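Local coordinates for DUF192 domain-containing protein (Novosphingobium aromaticivorans, PDB 3M7A) that is of unknown function but belongs to the DUF192 (COG1430) family and is probably exported, its precursor bearing a signal sequence, at residues Ile22-Val27 and Val35-Leu40. Numbering follows the deposited sequence. Where two conformers were deposited one is given.
Sequences IVPVTV and VFRSEL
V23 and S38 exchange both backbone hydrogen bonds, each 2.9 Å from N to O, near the open end of an antiparallel β-hairpin whose arms are strands 21-29 and 32-41 of the DUF192 fold. V25 and F36 form the next hydrogen-bonded pair; there F36 N points almost straight at V25 O, with an angle at the hydrogen of 168°. Between these pairs lies the non-hydrogen-bonded pair P24-R37, a position where the proline costs no bond across the hairpin. The R37 side chain bends at chi2 and chi3 (-70° and -60°), which curls its guanidinium back across the neighbouring strand. One face of that group lies over P24 N, NH1 approaches P24 CD at 3.7 Å, and I22 CG2 packs against both NE and R37 CB. The carbonyls of A7 and A10 take hydrogen bonds from NH1 and that of A11 from NH2, fastening the N-terminal segment to this face of the hairpin. With R37 cut back to an alanine, those three carbonyls would probably lose their donors and the P24 ring the group that lies against it. V25, F36 and S38 occupy the other face, where I64 covers V25 and S38 while L120 and I122 meet the F36 ring. V27 CG2 reaches that ring at its edge, 4.1 Å from CE2. V25 CG2 rests 3.5 Å from S38 OG, whose hydroxyl turns back along its own strand in a weak hydrogen bond to F36 O.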
loop_
_atom_site.group_PDB
_atom_site.type_symbol
_atom_site.label_atom_id
_atom_site.label_comp_id
_atom_site.label_asym_id
_atom_site.label_seq_id
_atom_site.Cartn_x
_atom_site.Cartn_y
_atom_site.Cartn_z
ATOM N N ILE A 22 1.883 -11.572 -5.602
ATOM C CA ILE A 22 2.579 -10.297 -5.721
ATOM C C ILE A 22 2.265 -9.724 -7.090
ATOM O O ILE A 22 2.452 -10.391 -8.111
ATOM C CB ILE A 22 4.116 -10.476 -5.583
ATOM C CG1 ILE A 22 4.488 -11.050 -4.212
ATOM C CG2 ILE A 22 4.863 -9.177 -5.870
ATOM C CD1 ILE A 22 5.916 -11.571 -4.139
ATOM N N VAL A 23 1.775 -8.485 -7.102
ATOM C CA VAL A 23 1.385 -7.815 -8.321
ATOM C C VAL A 23 2.032 -6.448 -8.383
ATOM O O VAL A 23 2.253 -5.793 -7.362
ATOM C CB VAL A 23 -0.165 -7.701 -8.425
ATOM C CG1 VAL A 23 -0.833 -9.104 -8.413
ATOM C CG2 VAL A 23 -0.724 -6.790 -7.312
ATOM N N PRO A 24 2.304 -5.959 -9.592
ATOM C CA PRO A 24 2.844 -4.598 -9.712
ATOM C C PRO A 24 1.759 -3.545 -9.466
ATOM O O PRO A 24 0.648 -3.655 -9.992
ATOM C CB PRO A 24 3.330 -4.543 -11.155
ATOM C CG PRO A 24 2.483 -5.542 -11.859
ATOM C CD PRO A 24 2.277 -6.651 -10.881
ATOM N N VAL A 25 2.086 -2.535 -8.653
ATOM C CA VAL A 25 1.176 -1.412 -8.362
ATOM C C VAL A 25 1.939 -0.148 -8.708
ATOM O O VAL A 25 3.094 -0.014 -8.325
ATOM C CB VAL A 25 0.752 -1.391 -6.875
ATOM C CG1 VAL A 25 -0.111 -0.165 -6.581
ATOM C CG2 VAL A 25 0.064 -2.688 -6.492
ATOM N N THR A 26 1.282 0.769 -9.417
ATOM C CA THR A 26 1.899 2.039 -9.786
ATOM C C THR A 26 1.166 3.178 -9.136
ATOM O O THR A 26 -0.035 3.106 -8.886
ATOM C CB THR A 26 1.946 2.230 -11.332
ATOM O OG1 THR A 26 0.620 2.247 -11.863
ATOM C CG2 THR A 26 2.784 1.114 -11.980
ATOM N N VAL A 27 1.931 4.212 -8.842
ATOM C CA VAL A 27 1.416 5.442 -8.277
ATOM C C VAL A 27 1.994 6.562 -9.143
ATOM O O VAL A 27 3.219 6.707 -9.235
ATOM C CB VAL A 27 1.793 5.661 -6.788
ATOM C CG1 VAL A 27 1.130 6.907 -6.261
ATOM C CG2 VAL A 27 1.395 4.439 -5.939
ATOM N N VAL A 35 6.689 2.498 -8.666
ATOM C CA VAL A 35 6.277 1.116 -8.862
ATOM C C VAL A 35 6.617 0.287 -7.623
ATOM O O VAL A 35 7.740 0.349 -7.137
ATOM C CB VAL A 35 7.011 0.469 -10.091
ATOM C CG1 VAL A 35 6.503 -0.953 -10.312
ATOM C CG2 VAL A 35 6.816 1.313 -11.327
ATOM N N PHE A 36 5.644 -0.465 -7.118
ATOM C CA PHE A 36 5.804 -1.326 -5.951
ATOM C C PHE A 36 5.360 -2.737 -6.298
ATOM O O PHE A 36 4.222 -2.921 -6.701
ATOM C CB PHE A 36 5.015 -0.783 -4.765
ATOM C CG PHE A 36 5.374 0.624 -4.425
ATOM C CD1 PHE A 36 6.474 0.899 -3.637
ATOM C CD2 PHE A 36 4.652 1.699 -4.930
ATOM C CE1 PHE A 36 6.836 2.204 -3.326
ATOM C CE2 PHE A 36 5.007 3.010 -4.649
ATOM C CZ PHE A 36 6.089 3.266 -3.832
ATOM N N ARG A 37 6.213 -3.726 -6.064
ATOM C CA ARG A 37 5.807 -5.121 -6.146
ATOM C C ARG A 37 5.077 -5.448 -4.839
ATOM O O ARG A 37 5.706 -5.495 -3.782
ATOM C CB ARG A 37 7.023 -6.039 -6.303
ATOM C CG ARG A 37 7.892 -5.828 -7.503
ATOM C CD ARG A 37 7.241 -6.218 -8.740
ATOM N NE ARG A 37 6.848 -7.631 -8.782
ATOM C CZ ARG A 37 6.240 -8.206 -9.815
ATOM N NH1 ARG A 37 5.921 -7.479 -10.902
ATOM N NH2 ARG A 37 5.894 -9.500 -9.746
ATOM N N SER A 38 3.771 -5.643 -4.930
ATOM C CA SER A 38 2.917 -5.637 -3.756
ATOM C C SER A 38 2.195 -6.954 -3.531
ATOM O O SER A 38 1.529 -7.459 -4.410
ATOM C CB SER A 38 1.895 -4.506 -3.911
ATOM O OG SER A 38 2.538 -3.264 -4.062
ATOM N N GLU A 39 2.307 -7.479 -2.323
ATOM C CA GLU A 39 1.453 -8.589 -1.904
ATOM C C GLU A 39 -0.003 -8.136 -1.937
ATOM O O GLU A 39 -0.304 -7.036 -1.445
ATOM C CB GLU A 39 1.809 -8.990 -0.484
ATOM C CG GLU A 39 3.105 -9.796 -0.388
ATOM C CD GLU A 39 3.530 -9.915 1.058
ATOM O OE1 GLU A 39 3.053 -10.862 1.717
ATOM O OE2 GLU A 39 4.261 -9.020 1.574
ATOM N N LEU A 40 -0.902 -9.000 -2.405
ATOM C CA LEU A 40 -2.305 -8.662 -2.559
ATOM C C LEU A 40 -3.102 -9.307 -1.433
ATOM O O LEU A 40 -3.225 -10.538 -1.363
ATOM C CB LEU A 40 -2.789 -9.144 -3.932
ATOM C CG LEU A 40 -4.131 -8.631 -4.444
ATOM C CD1 LEU A 40 -4.347 -9.126 -5.883
ATOM C CD2 LEU A 40 -5.278 -9.067 -3.542
#